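Local atomic coordinates of 1-pyrroline-5-carboxylate dehydrogenase (Thermus thermophilus, PDB entry 1UZB), a protein that probably oxidises the glutamate semialdehyde derived from 1-pyrroline-5-carboxylate to glutamate with a nicotinamide cofactor. Residues E4-E9 and I142-R147; V135-D140 and P186-T191; A107-R112 and F220-E225; V437-P442 and R462-G467. One frame throughout, in Å; residues are numbered along the deposited sequence.

Contact 1: E4-E9 and I142-R147; sequences EPFRNE and IEYYAR
Phe6 turns a ring face to the edge of Tyr144, a T-shaped stack that joins the irregular N-terminal segment to helix 128-149 of the aldehyde dehydrogenase fold. The Phe6 and Tyr144 ring centroids are 5.4 Å apart, their planes at 90°, and Tyr144 CD1 stands over the middle of the Phe6 ring. With CG anti to the backbone N (chi1 172°), the Phe6 ring reaches the helix backbone, CE1 lying 3.7 Å from Tyr144 N.

Arg147 supplies the polar half of this packed side, gripping one carbonyl side-on: NH1 and NE donate to Glu4 O over 2.9 and 3.1 Å, both nearly in the guanidinium plane. Its NH2 meets Glu143 OE1 on the anti lone pair at 2.8 Å, a salt bridge that helps fix its rotation. With an alanine in place of Arg147, Glu4 O would probably lose both donors and the N-terminal segment part of its hold.

On the looser side Glu4 leads away from the helix, its OE2 making a weak salt bridge to Arg7 NH1 at 3.4 Å, and neighbouring subunits approach Glu4 and Phe6. Against the helix, Arg147 NH2 also binds Glu143 O, from above the carbonyl plane, at 2.9 Å.

Contact 2: V135-D140 and P186-T191; sequences VAEAID and PVAIFT
Ala138 lays its methyl group over the backbone of Ala188, CB of Ala138 lying 3.6 Å from CA of Ala188. Such an approach needs small residues on both sides, and the backbones show it: the CA atoms of Ala138 and Ala188 are only 3.8 Å apart. The same Ala138 methyl also meets Val187 CG1 at 3.6 Å, so one carbon fills the angle between two consecutive residues at the start of helix 188-199. Val187 holds CG1 anti to its backbone N (chi1 177°), which puts that branch against Ala138 and, less closely, against Val135.

Glu137 borders this apolar patch. Its chain is extended beyond CG and runs alongside the Ala188 methyl, with CB, CG, CD and OE2 all touching it; Glu137 OE2 is 3.7 Å from Ala188 CB. The contact here is van der Waals, although a carboxylate takes part.

A turn further along helix 188-199, Thr191 approaches Ala138 through OG1, 3.9 Å from Ala138 CB. That hydroxyl is turned back to its own helix, donating to Val187 O at 2.7 Å. Val187 O also accepts from Thr191 N, and the two donors come from opposite faces of the carbonyl plane, so this buried oxygen is doubly satisfied. Met109 of helix 95-111 packs on both Ala138 and Thr191. Close helix packing on small residues thus seats helix 128-149 against helix 188-199, which joins the neighbouring parallel strands 165-180 and 203-207 as the helix of a beta-alpha-beta crossover in the Rossmann-like cofactor-binding domain of aldehyde dehydrogenases.

Contact 3: A107-R112 and F220-E225; sequences ALMRRR and FEIFHE
Leu108 meets helix 220-225 through three carbons: CB lies 4.0 Å from Ile222 CG2, while CD1 and CD2 rest on the side chain of Glu225. The CD2 branch comes within 3.6 Å of Glu225 OE1, an apolar approach to a carboxylate at the edge of the contact.

Next, Met109 takes the end of Ile222 against its own backbone, Ile222 CD1 being 3.7 Å from Met109 CA, and their side chains cross at about a right angle. The segment axes run mainly antiparallel, at 135°, with a closest approach of 9.7 Å. Helix 213-226 links the adjacent parallel strands 203-207 and 233-235, a beta-alpha-beta crossover of the Rossmann-like domain, and helix 95-111 packs against it.

At Arg112, the N-cap position of helix 113-124, the chemistry becomes ionic. Its chain bends at chi3 (62°), and NH1 donates in the guanidinium plane to Glu221 OE1 at 3.0 Å, almost straight at 170°, though from above the carboxylate plane. Glu115 also pairs with Arg112 NH1, and Arg36 with the other Glu221 oxygen. A water that donates to Glu225 OE2 over 2.6 Å accepts a weak bond from Arg112 NH2.

Contact 4: V437-P442 and R462-G467; sequences VANDTP and REFHVG
Asn439 and the backbone of Glu463-His465 make a polar contact, side chain to main chain, where helices 431-439 and 454-463 both end, in the alpha/beta domain that in aldehyde dehydrogenases carries the catalytic machinery. One amide supplies both hydrogen bonds. Asn439 ND2 donates to Glu463 O at 2.9 Å, tilted somewhat from the carbonyl plane, while Asn439 OD1 accepts from His465 N at 2.8 Å. The second bond lies in the carbonyl plane of Asn439, on a lone pair of OD1. Because the two ends of the amide have opposite roles, this pairing settles which is oxygen and which is nitrogen. CG lies anti to the carbonyl carbon (chi1 -72°), a rotation that carries the amide across to segment 462-467, where OD1 also touches His465 CB at 3.4 Å. A leucine in place of Asn439 would probably leave Glu463 O and His465 N without these partners and the chain leaving helix 454-463 freer to shift.

Beside the amide lies an apolar contact: the methyl of Ala438 stands over one face of the Phe464 ring, toward its rim. It is a CH-pi contact, Ala438 CB being 4.1 Å from the Phe464 ring centroid and 25° off the ring normal. Lys510 of a neighbouring subunit binds Phe464 O, and just beyond, His465 is the centre of an inverse gamma turn.

Both Ala438 and Phe464 also rest on Ile296, so the contact lies against the sheet that holds strand 293-297. From here the chain enters strand 468-471, which helix 454-463 joins to its parallel neighbour 446-450.

Contact 2 is the buried one, contact 1 lies at the surface, and contacts 3 and 4 are partly buried. The first three form a continuous body: contacts 1 and 2 share helix 128-149, and Phe190 of contact 2 packs on Phe220 of contact 3. Arg110, from 107-112, ties the group together by salt bridges to Glu9 and Glu143 of contact 1. Their chemistry differs with place: mostly small apolar side chains in contact 2, an apolar strip with an ionic end in contact 3, an aromatic stack plus a guanidinium on a carbonyl in contact 1. Contact 4 stands apart in another domain, its centre about 40 Å from that of contact 3, and relies on an amide bonding to backbone.

Contact 1: E4-E9 and I142-R147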
loop_
_atom_site.group_PDB
_atom_site.type_symbol
_atom_site.label_atom_id
_atom_site.label_comp_id
_atom_site.label_asym_id
_atom_site.label_seq_id
_atom_site.Cartn_x
_atom_site.Cartn_y
_atom_site.Cartn_z
ATOM N N GLU A 4 18.647 -7.834 1.105
ATOM C CA GLU A 4 17.660 -8.822 1.514
ATOM C C GLU A 4 16.986 -8.403 2.812
ATOM O O GLU A 4 17.548 -7.640 3.599
ATOM C CB GLU A 4 18.318 -10.191 1.707
ATOM C CG GLU A 4 18.589 -10.933 0.413
ATOM C CD GLU A 4 19.247 -12.275 0.643
ATOM O OE1 GLU A 4 19.234 -13.106 -0.288
ATOM O OE2 GLU A 4 19.785 -12.495 1.749
ATOM N N PRO A 5 15.757 -8.885 3.044
ATOM C CA PRO A 5 15.049 -8.534 4.274
ATOM C C PRO A 5 15.893 -8.947 5.476
ATOM O O PRO A 5 16.628 -9.934 5.424
ATOM C CB PRO A 5 13.761 -9.349 4.174
ATOM C CG PRO A 5 13.518 -9.409 2.703
ATOM C CD PRO A 5 14.901 -9.685 2.151
ATOM N N PHE A 6 15.792 -8.177 6.551
ATOM C CA PHE A 6 16.531 -8.466 7.769
ATOM C C PHE A 6 16.214 -9.850 8.319
ATOM O O PHE A 6 15.058 -10.277 8.324
ATOM C CB PHE A 6 16.193 -7.431 8.844
ATOM C CG PHE A 6 16.761 -7.757 10.195
ATOM C CD1 PHE A 6 18.049 -7.360 10.542
ATOM C CD2 PHE A 6 16.017 -8.499 11.111
ATOM C CE1 PHE A 6 18.590 -7.701 11.782
ATOM C CE2 PHE A 6 16.543 -8.845 12.351
ATOM C CZ PHE A 6 17.832 -8.447 12.689
ATOM N N ARG A 7 17.257 -10.536 8.775
ATOM C CA ARG A 7 17.133 -11.844 9.403
ATOM C C ARG A 7 18.134 -11.832 10.549
ATOM O O ARG A 7 19.211 -11.243 10.425
ATOM C CB ARG A 7 17.489 -12.984 8.440
ATOM C CG ARG A 7 16.626 -13.074 7.191
ATOM C CD ARG A 7 16.574 -14.505 6.664
ATOM N NE ARG A 7 17.900 -15.065 6.414
ATOM C CZ ARG A 7 18.688 -14.713 5.402
ATOM N NH1 ARG A 7 18.287 -13.796 4.533
ATOM N NH2 ARG A 7 19.879 -15.280 5.259
ATOM N N ASN A 8 17.788 -12.458 11.667
ATOM C CA ASN A 8 18.711 -12.500 12.795
ATOM C C ASN A 8 19.884 -13.435 12.520
ATOM O O ASN A 8 19.728 -14.474 11.876
ATOM C CB ASN A 8 17.993 -12.958 14.067
ATOM C CG ASN A 8 16.951 -11.964 14.539
ATOM O OD1 ASN A 8 15.782 -12.040 14.158
ATOM N ND2 ASN A 8 17.376 -11.015 15.364
ATOM N N GLU A 9 21.059 -13.051 13.008
ATOM C CA GLU A 9 22.272 -13.845 12.844
ATOM C C GLU A 9 22.135 -15.085 13.724
ATOM O O GLU A 9 21.881 -14.975 14.917
ATOM C CB GLU A 9 23.485 -13.024 13.288
ATOM C CG GLU A 9 24.838 -13.723 13.201
ATOM C CD GLU A 9 25.326 -13.917 11.778
ATOM O OE1 GLU A 9 24.919 -13.140 10.892
ATOM O OE2 GLU A 9 26.136 -14.841 11.552
ATOM N N ILE A 142 23.679 -3.811 13.837
ATOM C CA ILE A 142 24.204 -3.133 12.660
ATOM C C ILE A 142 23.300 -3.355 11.448
ATOM O O ILE A 142 22.933 -2.403 10.758
ATOM C CB ILE A 142 25.629 -3.620 12.327
ATOM C CG1 ILE A 142 26.560 -3.382 13.520
ATOM C CG2 ILE A 142 26.153 -2.876 11.111
ATOM C CD1 ILE A 142 27.932 -4.016 13.357
ATOM N N GLU A 143 22.936 -4.610 11.198
ATOM C CA GLU A 143 22.080 -4.951 10.065
ATOM C C GLU A 143 20.699 -4.308 10.182
ATOM O O GLU A 143 20.156 -3.795 9.200
ATOM C CB GLU A 143 21.913 -6.472 9.967
ATOM C CG GLU A 143 23.175 -7.255 9.633
ATOM C CD GLU A 143 23.550 -7.188 8.162
ATOM O OE1 GLU A 143 22.731 -6.717 7.350
ATOM O OE2 GLU A 143 24.668 -7.623 7.814
ATOM N N TYR A 144 20.139 -4.330 11.387
ATOM C CA TYR A 144 18.818 -3.765 11.622
ATOM C C TYR A 144 18.807 -2.247 11.487
ATOM O O TYR A 144 18.003 -1.696 10.734
ATOM C CB TYR A 144 18.309 -4.161 13.013
ATOM C CG TYR A 144 16.868 -3.770 13.254
ATOM C CD1 TYR A 144 15.819 -4.615 12.881
ATOM C CD2 TYR A 144 16.551 -2.535 13.812
ATOM C CE1 TYR A 144 14.488 -4.231 13.063
ATOM C CE2 TYR A 144 15.233 -2.143 13.993
ATOM C CZ TYR A 144 14.208 -2.993 13.618
ATOM O OH TYR A 144 12.905 -2.594 13.807
ATOM N N TYR A 145 19.694 -1.567 12.207
ATOM C CA TYR A 145 19.739 -0.109 12.145
ATOM C C TYR A 145 20.098 0.418 10.752
ATOM O O TYR A 145 19.635 1.488 10.362
ATOM C CB TYR A 145 20.700 0.437 13.209
ATOM C CG TYR A 145 20.237 0.211 14.640
ATOM C CD1 TYR A 145 21.161 0.059 15.671
ATOM C CD2 TYR A 145 18.876 0.142 14.960
ATOM C CE1 TYR A 145 20.753 -0.160 16.985
ATOM C CE2 TYR A 145 18.450 -0.081 16.277
ATOM C CZ TYR A 145 19.394 -0.232 17.281
ATOM O OH TYR A 145 18.992 -0.488 18.574
ATOM N N ALA A 146 20.903 -0.323 9.992
ATOM C CA ALA A 146 21.252 0.118 8.641
ATOM C C ALA A 146 19.976 0.231 7.805
ATOM O O ALA A 146 19.810 1.167 7.025
ATOM C CB ALA A 146 22.206 -0.868 7.992
ATOM N N ARG A 147 19.086 -0.744 7.967
ATOM C CA ARG A 147 17.824 -0.774 7.239
ATOM C C ARG A 147 16.806 0.201 7.821
ATOM O O ARG A 147 16.136 0.925 7.089
ATOM C CB ARG A 147 17.244 -2.194 7.259
ATOM C CG ARG A 147 18.055 -3.213 6.456
ATOM C CD ARG A 147 17.565 -4.632 6.731
ATOM N NE ARG A 147 18.173 -5.646 5.866
ATOM C CZ ARG A 147 19.425 -6.081 5.963
ATOM N NH1 ARG A 147 19.872 -7.006 5.125
ATOM N NH2 ARG A 147 20.231 -5.603 6.898
#

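Contact 2: V135-D140 and P186-T191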
loop_
_atom_site.group_PDB
_atom_site.type_symbol
_atom_site.label_atom_id
_atom_site.label_comp_id
_atom_site.label_asym_id
_atom_site.label_seq_id
_atom_site.Cartn_x
_atom_site.Cartn_y
_atom_site.Cartn_z
ATOM N N VAL A 135 27.856 -11.602 20.273
ATOM C CA VAL A 135 28.342 -11.142 18.978
ATOM C C VAL A 135 27.238 -11.162 17.917
ATOM O O VAL A 135 27.159 -10.257 17.076
ATOM C CB VAL A 135 29.540 -11.994 18.510
ATOM C CG1 VAL A 135 30.011 -11.525 17.141
ATOM C CG2 VAL A 135 30.682 -11.874 19.523
ATOM N N ALA A 136 26.387 -12.184 17.953
ATOM C CA ALA A 136 25.289 -12.284 16.996
ATOM C C ALA A 136 24.360 -11.077 17.134
ATOM O O ALA A 136 23.887 -10.532 16.137
ATOM C CB ALA A 136 24.517 -13.576 17.221
ATOM N N GLU A 137 24.105 -10.659 18.372
ATOM C CA GLU A 137 23.243 -9.510 18.630
ATOM C C GLU A 137 23.886 -8.228 18.092
ATOM O O GLU A 137 23.192 -7.361 17.572
ATOM C CB GLU A 137 22.978 -9.369 20.131
ATOM C CG GLU A 137 21.986 -8.268 20.483
ATOM C CD GLU A 137 21.786 -8.114 21.978
ATOM O OE1 GLU A 137 21.668 -9.141 22.674
ATOM O OE2 GLU A 137 21.733 -6.963 22.458
ATOM N N ALA A 138 25.205 -8.107 18.228
ATOM C CA ALA A 138 25.921 -6.931 17.730
ATOM C C ALA A 138 25.746 -6.828 16.213
ATOM O O ALA A 138 25.465 -5.756 15.681
ATOM C CB ALA A 138 27.405 -7.033 18.079
ATOM N N ILE A 139 25.926 -7.952 15.524
ATOM C CA ILE A 139 25.763 -7.989 14.079
ATOM C C ILE A 139 24.318 -7.598 13.760
ATOM O O ILE A 139 24.069 -6.801 12.851
ATOM C CB ILE A 139 26.078 -9.401 13.537
ATOM C CG1 ILE A 139 27.566 -9.707 13.735
ATOM C CG2 ILE A 139 25.712 -9.492 12.067
ATOM C CD1 ILE A 139 27.921 -11.172 13.572
ATOM N N ASP A 140 23.370 -8.135 14.528
ATOM C CA ASP A 140 21.958 -7.815 14.321
ATOM C C ASP A 140 21.688 -6.316 14.430
ATOM O O ASP A 140 20.951 -5.760 13.617
ATOM C CB ASP A 140 21.059 -8.546 15.329
ATOM C CG ASP A 140 20.900 -10.025 15.024
ATOM O OD1 ASP A 140 21.301 -10.471 13.928
ATOM O OD2 ASP A 140 20.352 -10.746 15.890
ATOM N N PRO A 186 29.401 -6.225 26.186
ATOM C CA PRO A 186 30.425 -5.334 25.639
ATOM C C PRO A 186 30.657 -5.329 24.140
ATOM O O PRO A 186 31.457 -4.538 23.640
ATOM C CB PRO A 186 31.662 -5.720 26.432
ATOM C CG PRO A 186 31.499 -7.177 26.574
ATOM C CD PRO A 186 30.030 -7.358 26.891
ATOM N N VAL A 187 29.997 -6.229 23.424
ATOM C CA VAL A 187 30.099 -6.212 21.974
ATOM C C VAL A 187 28.722 -5.775 21.472
ATOM O O VAL A 187 28.601 -4.769 20.787
ATOM C CB VAL A 187 30.462 -7.587 21.371
ATOM C CG1 VAL A 187 30.486 -7.487 19.846
ATOM C CG2 VAL A 187 31.827 -8.028 21.873
ATOM N N ALA A 188 27.682 -6.503 21.868
ATOM C CA ALA A 188 26.319 -6.196 21.442
ATOM C C ALA A 188 25.796 -4.797 21.779
ATOM O O ALA A 188 25.485 -4.019 20.880
ATOM C CB ALA A 188 25.358 -7.239 21.996
ATOM N N ILE A 189 25.675 -4.482 23.066
ATOM C CA ILE A 189 25.148 -3.177 23.461
ATOM C C ILE A 189 26.111 -2.039 23.121
ATOM O O ILE A 189 25.688 -0.955 22.728
ATOM C CB ILE A 189 24.769 -3.186 24.953
ATOM C CG1 ILE A 189 23.618 -4.178 25.160
ATOM C CG2 ILE A 189 24.347 -1.795 25.413
ATOM C CD1 ILE A 189 23.169 -4.323 26.594
ATOM N N PHE A 190 27.405 -2.298 23.261
ATOM C CA PHE A 190 28.433 -1.323 22.915
ATOM C C PHE A 190 28.206 -0.926 21.449
ATOM O O PHE A 190 28.129 0.253 21.111
ATOM C CB PHE A 190 29.807 -1.981 23.088
ATOM C CG PHE A 190 30.972 -1.092 22.755
ATOM C CD1 PHE A 190 31.383 -0.098 23.636
ATOM C CD2 PHE A 190 31.690 -1.283 21.580
ATOM C CE1 PHE A 190 32.500 0.691 23.352
ATOM C CE2 PHE A 190 32.808 -0.501 21.285
ATOM C CZ PHE A 190 33.214 0.488 22.174
ATOM N N THR A 191 28.068 -1.925 20.584
ATOM C CA THR A 191 27.858 -1.685 19.160
ATOM C C THR A 191 26.526 -1.002 18.850
ATOM O O THR A 191 26.486 -0.005 18.123
ATOM C CB THR A 191 27.925 -3.004 18.377
ATOM O OG1 THR A 191 29.238 -3.563 18.500
ATOM C CG2 THR A 191 27.621 -2.770 16.908
#

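Contact 3: A107-R112 and F220-E225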
loop_
_atom_site.group_PDB
_atom_site.type_symbol
_atom_site.label_atom_id
_atom_site.label_comp_id
_atom_site.label_asym_id
_atom_site.label_seq_id
_atom_site.Cartn_x
_atom_site.Cartn_y
_atom_site.Cartn_z
ATOM N N ALA A 107 29.512 -6.998 7.858
ATOM C CA ALA A 107 30.168 -8.080 7.128
ATOM C C ALA A 107 31.542 -8.353 7.726
ATOM O O ALA A 107 31.956 -9.506 7.851
ATOM C CB ALA A 107 30.297 -7.721 5.652
ATOM N N LEU A 108 32.245 -7.288 8.094
ATOM C CA LEU A 108 33.564 -7.425 8.695
ATOM C C LEU A 108 33.461 -8.060 10.080
ATOM O O LEU A 108 34.300 -8.884 10.455
ATOM C CB LEU A 108 34.249 -6.057 8.783
ATOM C CG LEU A 108 34.599 -5.421 7.433
ATOM C CD1 LEU A 108 35.132 -4.014 7.655
ATOM C CD2 LEU A 108 35.631 -6.280 6.703
ATOM N N MET A 109 32.435 -7.687 10.842
ATOM C CA MET A 109 32.258 -8.261 12.169
ATOM C C MET A 109 31.905 -9.742 12.047
ATOM O O MET A 109 32.397 -10.570 12.816
ATOM C CB MET A 109 31.154 -7.526 12.934
ATOM C CG MET A 109 30.962 -8.044 14.358
ATOM S SD MET A 109 29.810 -7.073 15.360
ATOM C CE MET A 109 30.828 -5.653 15.755
ATOM N N ARG A 110 31.063 -10.078 11.073
ATOM C CA ARG A 110 30.663 -11.464 10.870
ATOM C C ARG A 110 31.873 -12.350 10.564
ATOM O O ARG A 110 31.942 -13.494 11.018
ATOM C CB ARG A 110 29.633 -11.555 9.736
ATOM C CG ARG A 110 29.003 -12.930 9.579
ATOM C CD ARG A 110 27.931 -12.962 8.492
ATOM N NE ARG A 110 26.765 -12.138 8.811
ATOM C CZ ARG A 110 26.517 -10.941 8.286
ATOM N NH1 ARG A 110 25.426 -10.272 8.642
ATOM N NH2 ARG A 110 27.354 -10.412 7.404
ATOM N N ARG A 111 32.832 -11.825 9.808
ATOM C CA ARG A 111 34.021 -12.605 9.478
ATOM C C ARG A 111 34.990 -12.748 10.652
ATOM O O ARG A 111 35.908 -13.563 10.601
ATOM C CB ARG A 111 34.733 -11.994 8.267
ATOM C CG ARG A 111 33.951 -12.180 6.978
ATOM C CD ARG A 111 34.434 -11.282 5.858
ATOM N NE ARG A 111 33.587 -11.434 4.680
ATOM C CZ ARG A 111 33.229 -10.436 3.879
ATOM N NH1 ARG A 111 33.646 -9.200 4.121
ATOM N NH2 ARG A 111 32.437 -10.675 2.842
ATOM N N ARG A 112 34.789 -11.960 11.707
ATOM C CA ARG A 112 35.645 -12.025 12.894
ATOM C C ARG A 112 34.864 -12.538 14.103
ATOM O O ARG A 112 35.276 -12.354 15.251
ATOM C CB ARG A 112 36.226 -10.642 13.216
ATOM C CG ARG A 112 37.227 -10.137 12.188
ATOM C CD ARG A 112 37.830 -8.800 12.598
ATOM N NE ARG A 112 38.583 -8.886 13.847
ATOM C CZ ARG A 112 39.290 -7.884 14.365
ATOM N NH1 ARG A 112 39.945 -8.048 15.507
ATOM N NH2 ARG A 112 39.342 -6.717 13.739
ATOM N N PHE A 220 36.319 -1.405 17.543
ATOM C CA PHE A 220 36.788 -0.220 16.837
ATOM C C PHE A 220 37.732 -0.554 15.691
ATOM O O PHE A 220 37.818 0.199 14.720
ATOM C CB PHE A 220 37.412 0.799 17.792
ATOM C CG PHE A 220 36.443 1.858 18.219
ATOM C CD1 PHE A 220 35.463 1.577 19.165
ATOM C CD2 PHE A 220 36.433 3.101 17.593
ATOM C CE1 PHE A 220 34.482 2.511 19.476
ATOM C CE2 PHE A 220 35.455 4.046 17.896
ATOM C CZ PHE A 220 34.475 3.750 18.840
ATOM N N GLU A 221 38.432 -1.680 15.785
ATOM C CA GLU A 221 39.299 -2.087 14.686
ATOM C C GLU A 221 38.380 -2.318 13.487
ATOM O O GLU A 221 38.724 -1.995 12.354
ATOM C CB GLU A 221 40.035 -3.389 15.008
ATOM C CG GLU A 221 41.200 -3.248 15.968
ATOM C CD GLU A 221 41.938 -4.559 16.154
ATOM O OE1 GLU A 221 41.295 -5.543 16.568
ATOM O OE2 GLU A 221 43.155 -4.607 15.884
ATOM N N ILE A 222 37.204 -2.884 13.750
ATOM C CA ILE A 222 36.234 -3.140 12.694
ATOM C C ILE A 222 35.707 -1.821 12.121
ATOM O O ILE A 222 35.611 -1.663 10.901
ATOM C CB ILE A 222 35.065 -4.002 13.218
ATOM C CG1 ILE A 222 35.577 -5.412 13.537
ATOM C CG2 ILE A 222 33.950 -4.067 12.182
ATOM C CD1 ILE A 222 34.577 -6.287 14.275
ATOM N N PHE A 223 35.379 -0.868 12.988
ATOM C CA PHE A 223 34.892 0.420 12.500
ATOM C C PHE A 223 35.952 1.090 11.623
ATOM O O PHE A 223 35.637 1.680 10.585
ATOM C CB PHE A 223 34.544 1.368 13.656
ATOM C CG PHE A 223 33.365 0.930 14.498
ATOM C CD1 PHE A 223 32.355 0.120 13.979
ATOM C CD2 PHE A 223 33.248 1.381 15.808
ATOM C CE1 PHE A 223 31.242 -0.229 14.761
ATOM C CE2 PHE A 223 32.147 1.041 16.590
ATOM C CZ PHE A 223 31.143 0.236 16.067
ATOM N N HIS A 224 37.211 0.997 12.045
ATOM C CA HIS A 224 38.305 1.599 11.296
ATOM C C HIS A 224 38.444 0.945 9.930
ATOM O O HIS A 224 38.531 1.630 8.910
ATOM C CB HIS A 224 39.623 1.461 12.066
ATOM C CG HIS A 224 40.804 2.035 11.343
ATOM N ND1 HIS A 224 40.976 3.388 11.149
ATOM C CD2 HIS A 224 41.861 1.433 10.749
ATOM C CE1 HIS A 224 42.089 3.596 10.468
ATOM N NE2 HIS A 224 42.645 2.424 10.213
ATOM N N GLU A 225 38.461 -0.382 9.906
ATOM C CA GLU A 225 38.595 -1.098 8.645
ATOM C C GLU A 225 37.420 -0.814 7.710
ATOM O O GLU A 225 37.599 -0.705 6.493
ATOM C CB GLU A 225 38.719 -2.603 8.896
ATOM C CG GLU A 225 38.863 -3.416 7.622
ATOM C CD GLU A 225 39.232 -4.861 7.880
ATOM O OE1 GLU A 225 39.216 -5.654 6.917
ATOM O OE2 GLU A 225 39.546 -5.201 9.039
HETATM O O HOH W 1 37.806 -6.312 10.652
#

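Contact 4: V437-P442 and R462-G467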
loop_
_atom_site.group_PDB
_atom_site.type_symbol
_atom_site.label_atom_id
_atom_site.label_comp_id
_atom_site.label_asym_id
_atom_site.label_seq_id
_atom_site.Cartn_x
_atom_site.Cartn_y
_atom_site.Cartn_z
ATOM N N VAL A 437 2.743 -8.876 43.407
ATOM C CA VAL A 437 4.131 -8.988 43.842
ATOM C C VAL A 437 5.077 -8.688 42.680
ATOM O O VAL A 437 6.092 -8.015 42.852
ATOM C CB VAL A 437 4.419 -10.401 44.405
ATOM C CG1 VAL A 437 5.910 -10.591 44.640
ATOM C CG2 VAL A 437 3.661 -10.597 45.709
ATOM N N ALA A 438 4.730 -9.173 41.493
ATOM C CA ALA A 438 5.562 -8.946 40.318
ATOM C C ALA A 438 5.726 -7.453 40.042
ATOM O O ALA A 438 6.830 -6.984 39.759
ATOM C CB ALA A 438 4.954 -9.639 39.108
ATOM N N ASN A 439 4.629 -6.708 40.139
ATOM C CA ASN A 439 4.657 -5.274 39.877
ATOM C C ASN A 439 5.226 -4.418 40.994
ATOM O O ASN A 439 5.651 -3.287 40.752
ATOM C CB ASN A 439 3.250 -4.762 39.550
ATOM C CG ASN A 439 2.776 -5.199 38.185
ATOM O OD1 ASN A 439 3.543 -5.190 37.222
ATOM N ND2 ASN A 439 1.508 -5.571 38.087
ATOM N N ASP A 440 5.246 -4.951 42.212
ATOM C CA ASP A 440 5.721 -4.178 43.346
ATOM C C ASP A 440 7.229 -4.096 43.553
ATOM O O ASP A 440 7.770 -4.633 44.520
ATOM C CB ASP A 440 5.038 -4.659 44.632
ATOM C CG ASP A 440 5.304 -3.740 45.816
ATOM O OD1 ASP A 440 5.536 -2.531 45.596
ATOM O OD2 ASP A 440 5.266 -4.221 46.966
ATOM N N THR A 441 7.897 -3.433 42.613
ATOM C CA THR A 441 9.334 -3.162 42.688
ATOM C C THR A 441 9.480 -1.834 41.958
ATOM O O THR A 441 8.559 -1.393 41.273
ATOM C CB THR A 441 10.241 -4.208 41.966
ATOM O OG1 THR A 441 10.255 -3.953 40.556
ATOM C CG2 THR A 441 9.772 -5.619 42.241
ATOM N N PRO A 442 10.630 -1.167 42.106
ATOM C CA PRO A 442 10.818 0.119 41.422
ATOM C C PRO A 442 11.130 -0.040 39.935
ATOM O O PRO A 442 11.181 0.946 39.198
ATOM C CB PRO A 442 12.004 0.738 42.165
ATOM C CG PRO A 442 12.013 0.034 43.500
ATOM C CD PRO A 442 11.672 -1.377 43.122
ATOM N N ARG A 462 -1.875 -7.515 29.804
ATOM C CA ARG A 462 -2.424 -6.201 30.107
ATOM C C ARG A 462 -1.942 -5.585 31.420
ATOM O O ARG A 462 -1.851 -4.361 31.525
ATOM C CB ARG A 462 -3.957 -6.266 30.154
ATOM C CG ARG A 462 -4.627 -6.856 28.922
ATOM C CD ARG A 462 -6.140 -6.663 28.976
ATOM N NE ARG A 462 -6.743 -7.259 30.168
ATOM C CZ ARG A 462 -6.941 -8.563 30.341
ATOM N NH1 ARG A 462 -6.586 -9.423 29.397
ATOM N NH2 ARG A 462 -7.495 -9.008 31.462
ATOM N N GLU A 463 -1.613 -6.420 32.405
ATOM C CA GLU A 463 -1.235 -5.905 33.722
ATOM C C GLU A 463 0.138 -6.190 34.330
ATOM O O GLU A 463 0.471 -5.601 35.357
ATOM C CB GLU A 463 -2.313 -6.310 34.730
ATOM C CG GLU A 463 -3.693 -5.742 34.421
ATOM C CD GLU A 463 -3.729 -4.227 34.488
ATOM O OE1 GLU A 463 -3.403 -3.676 35.561
ATOM O OE2 GLU A 463 -4.083 -3.586 33.473
ATOM N N PHE A 464 0.923 -7.092 33.748
ATOM C CA PHE A 464 2.268 -7.369 34.270
ATOM C C PHE A 464 3.072 -6.216 33.658
ATOM O O PHE A 464 3.452 -6.265 32.482
ATOM C CB PHE A 464 2.756 -8.722 33.747
ATOM C CG PHE A 464 3.969 -9.271 34.465
ATOM C CD1 PHE A 464 4.945 -8.429 35.000
ATOM C CD2 PHE A 464 4.172 -10.650 34.528
ATOM C CE1 PHE A 464 6.106 -8.958 35.579
ATOM C CE2 PHE A 464 5.329 -11.182 35.105
ATOM C CZ PHE A 464 6.294 -10.335 35.626
ATOM N N HIS A 465 3.328 -5.184 34.459
ATOM C CA HIS A 465 3.978 -3.969 33.971
ATOM C C HIS A 465 5.482 -3.966 33.744
ATOM O O HIS A 465 6.246 -3.381 34.514
ATOM C CB HIS A 465 3.589 -2.791 34.880
ATOM C CG HIS A 465 3.726 -1.448 34.229
ATOM N ND1 HIS A 465 3.035 -1.100 33.089
ATOM C CD2 HIS A 465 4.470 -0.365 34.563
ATOM C CE1 HIS A 465 3.345 0.138 32.748
ATOM N NE2 HIS A 465 4.215 0.607 33.624
ATOM N N VAL A 466 5.895 -4.609 32.657
ATOM C CA VAL A 466 7.298 -4.660 32.268
ATOM C C VAL A 466 7.354 -4.397 30.767
ATOM O O VAL A 466 6.397 -4.680 30.045
ATOM C CB VAL A 466 7.948 -6.033 32.588
ATOM C CG1 VAL A 466 8.015 -6.238 34.096
ATOM C CG2 VAL A 466 7.167 -7.152 31.932
ATOM N N GLY A 467 8.475 -3.854 30.304
ATOM C CA GLY A 467 8.612 -3.542 28.891
ATOM C C GLY A 467 8.773 -4.742 27.977
ATOM O O GLY A 467 8.445 -4.666 26.793
#